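PDB 2Z6V: putative uncharacterized protein, which probably acts as a sulfotransferase, moving a sulfuryl group from a donor to an acceptor substrate. Local coordinates for residues H252-E257 against V316-R321. Numbering follows the deposited sequence.
Sequences HSVHIE and VDRPLR
In Arg318, CG lies anti to the carbonyl carbon (chi1 -79°), and the chain bends at chi2 (-58°) and runs obliquely across Val254, whose CG1 stands anti to its own backbone N and lies 3.5 Å from Arg318 NH1. The guanidinium thus meets the turn edge-on: Arg318 NH1 donates to Val254 O at 2.7 Å, the oxygen lying in the guanidinium plane while the donor sits well above the carbonyl plane; Arg318 NH2 bonds to Phe218 O. The pair illustrates how a long cationic side chain can use a backbone carbonyl to dock a turn on a helix. Water extends the grip twice, one molecule linking Arg318 NH1 with His255 ND1, another donating to both Arg318 O and Glu257 OE2. Pro319 CG packs on Ser253 CB at 3.8 Å, and Ile256 CG2 comes to 3.8 Å from Arg318 O. Pro319 has no N-H to offer the preceding turn, and helix 301-326 is kinked there. The type I turn leads into helix 256-262, with His255 as N-cap. Ser253 OG shares its single hydrogen between Pro250 O, the stronger partner, and Gly113 O. Ile256 also rests on Leu112 of strand 109-113; helix 301-326 in turn packs Val316 and Leu320 against helix 392-405.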
loop_
_atom_site.group_PDB
_atom_site.type_symbol
_atom_site.label_atom_id
_atom_site.label_comp_id
_atom_site.label_asym_id
_atom_site.label_seq_id
_atom_site.Cartn_x
_atom_site.Cartn_y
_atom_site.Cartn_z
ATOM N N HIS A 252 -4.307 4.649 -4.487
ATOM C CA HIS A 252 -3.927 5.056 -5.837
ATOM C C HIS A 252 -5.198 5.723 -6.374
ATOM O O HIS A 252 -5.150 6.614 -7.218
ATOM C CB HIS A 252 -3.591 3.850 -6.722
ATOM C CG HIS A 252 -2.145 3.467 -6.721
ATOM N ND1 HIS A 252 -1.128 4.388 -6.847
ATOM C CD2 HIS A 252 -1.547 2.251 -6.691
ATOM C CE1 HIS A 252 0.032 3.757 -6.897
ATOM N NE2 HIS A 252 -0.194 2.458 -6.807
ATOM N N SER A 253 -6.340 5.271 -5.865
ATOM C CA SER A 253 -7.637 5.810 -6.257
ATOM C C SER A 253 -7.720 7.286 -5.876
ATOM O O SER A 253 -8.189 8.116 -6.646
ATOM C CB SER A 253 -8.753 5.034 -5.553
ATOM O OG SER A 253 -8.524 4.982 -4.155
ATOM N N VAL A 254 -7.268 7.602 -4.672
ATOM C CA VAL A 254 -7.279 8.970 -4.192
ATOM C C VAL A 254 -6.358 9.817 -5.063
ATOM O O VAL A 254 -6.749 10.874 -5.561
ATOM C CB VAL A 254 -6.798 9.030 -2.730
ATOM C CG1 VAL A 254 -6.773 10.462 -2.245
ATOM C CG2 VAL A 254 -7.709 8.172 -1.853
ATOM N N HIS A 255 -5.138 9.335 -5.261
ATOM C CA HIS A 255 -4.143 10.046 -6.054
ATOM C C HIS A 255 -4.166 9.658 -7.534
ATOM O O HIS A 255 -3.155 9.807 -8.228
ATOM C CB HIS A 255 -2.746 9.763 -5.487
ATOM C CG HIS A 255 -2.667 9.869 -3.995
ATOM N ND1 HIS A 255 -3.041 11.003 -3.309
ATOM C CD2 HIS A 255 -2.271 8.975 -3.058
ATOM C CE1 HIS A 255 -2.881 10.804 -2.013
ATOM N NE2 HIS A 255 -2.415 9.581 -1.834
ATOM N N ILE A 256 -5.308 9.189 -8.029
ATOM C CA ILE A 256 -5.385 8.747 -9.422
ATOM C C ILE A 256 -4.945 9.769 -10.470
ATOM O O ILE A 256 -4.447 9.394 -11.536
ATOM C CB ILE A 256 -6.797 8.222 -9.769
ATOM C CG1 ILE A 256 -6.754 7.515 -11.128
ATOM C CG2 ILE A 256 -7.804 9.358 -9.741
ATOM C CD1 ILE A 256 -7.910 6.573 -11.366
ATOM N N GLU A 257 -5.104 11.054 -10.171
ATOM C CA GLU A 257 -4.690 12.088 -11.110
ATOM C C GLU A 257 -3.168 12.153 -11.293
ATOM O O GLU A 257 -2.678 12.302 -12.414
ATOM C CB GLU A 257 -5.220 13.457 -10.676
ATOM C CG GLU A 257 -6.734 13.643 -10.841
ATOM C CD GLU A 257 -7.271 13.099 -12.168
ATOM O OE1 GLU A 257 -6.502 13.061 -13.154
ATOM O OE2 GLU A 257 -8.463 12.720 -12.227
ATOM N N VAL A 316 -13.576 6.831 -3.230
ATOM C CA VAL A 316 -14.565 6.524 -4.261
ATOM C C VAL A 316 -14.776 7.674 -5.243
ATOM O O VAL A 316 -14.870 7.450 -6.449
ATOM C CB VAL A 316 -15.950 6.115 -3.666
ATOM C CG1 VAL A 316 -15.812 4.828 -2.872
ATOM C CG2 VAL A 316 -16.520 7.237 -2.810
ATOM N N ASP A 317 -14.824 8.905 -4.741
ATOM C CA ASP A 317 -15.035 10.050 -5.623
ATOM C C ASP A 317 -13.839 10.402 -6.504
ATOM O O ASP A 317 -14.024 10.744 -7.676
ATOM C CB ASP A 317 -15.468 11.287 -4.825
ATOM C CG ASP A 317 -16.778 11.072 -4.070
ATOM O OD1 ASP A 317 -17.622 10.256 -4.518
ATOM O OD2 ASP A 317 -16.966 11.733 -3.026
ATOM N N ARG A 318 -12.622 10.332 -5.968
ATOM C CA ARG A 318 -11.459 10.654 -6.789
ATOM C C ARG A 318 -11.478 9.803 -8.053
ATOM O O ARG A 318 -11.403 10.331 -9.164
ATOM C CB ARG A 318 -10.153 10.427 -6.028
ATOM C CG ARG A 318 -9.794 11.539 -5.056
ATOM C CD ARG A 318 -9.677 12.864 -5.781
ATOM N NE ARG A 318 -9.363 13.964 -4.879
ATOM C CZ ARG A 318 -8.208 14.102 -4.235
ATOM N NH1 ARG A 318 -7.241 13.204 -4.391
ATOM N NH2 ARG A 318 -8.022 15.142 -3.429
ATOM N N PRO A 319 -11.584 8.469 -7.905
ATOM C CA PRO A 319 -11.610 7.631 -9.107
ATOM C C PRO A 319 -12.913 7.765 -9.899
ATOM O O PRO A 319 -12.910 7.606 -11.114
ATOM C CB PRO A 319 -11.376 6.224 -8.553
ATOM C CG PRO A 319 -11.959 6.298 -7.192
ATOM C CD PRO A 319 -11.492 7.637 -6.693
ATOM N N LEU A 320 -14.027 8.056 -9.231
ATOM C CA LEU A 320 -15.284 8.218 -9.964
ATOM C C LEU A 320 -15.184 9.385 -10.953
ATOM O O LEU A 320 -15.630 9.277 -12.100
ATOM C CB LEU A 320 -16.460 8.432 -9.006
ATOM C CG LEU A 320 -17.076 7.115 -8.513
ATOM C CD1 LEU A 320 -17.962 7.355 -7.298
ATOM C CD2 LEU A 320 -17.854 6.465 -9.643
ATOM N N ARG A 321 -14.596 10.493 -10.512
ATOM C CA ARG A 321 -14.429 11.655 -11.372
ATOM C C ARG A 321 -13.492 11.340 -12.533
ATOM O O ARG A 321 -13.752 11.740 -13.669
ATOM C CB ARG A 321 -13.863 12.845 -10.583
ATOM C CG ARG A 321 -14.794 13.401 -9.516
ATOM C CD ARG A 321 -16.167 13.779 -10.085
ATOM N NE ARG A 321 -17.213 12.920 -9.537
ATOM C CZ ARG A 321 -18.056 12.195 -10.267
ATOM N NH1 ARG A 321 -17.992 12.217 -11.590
ATOM N NH2 ARG A 321 -18.962 11.431 -9.669
HETATM O O HOH W 1 -4.455 13.372 -3.996
HETATM O O HOH W 2 -10.113 12.608 -9.741
#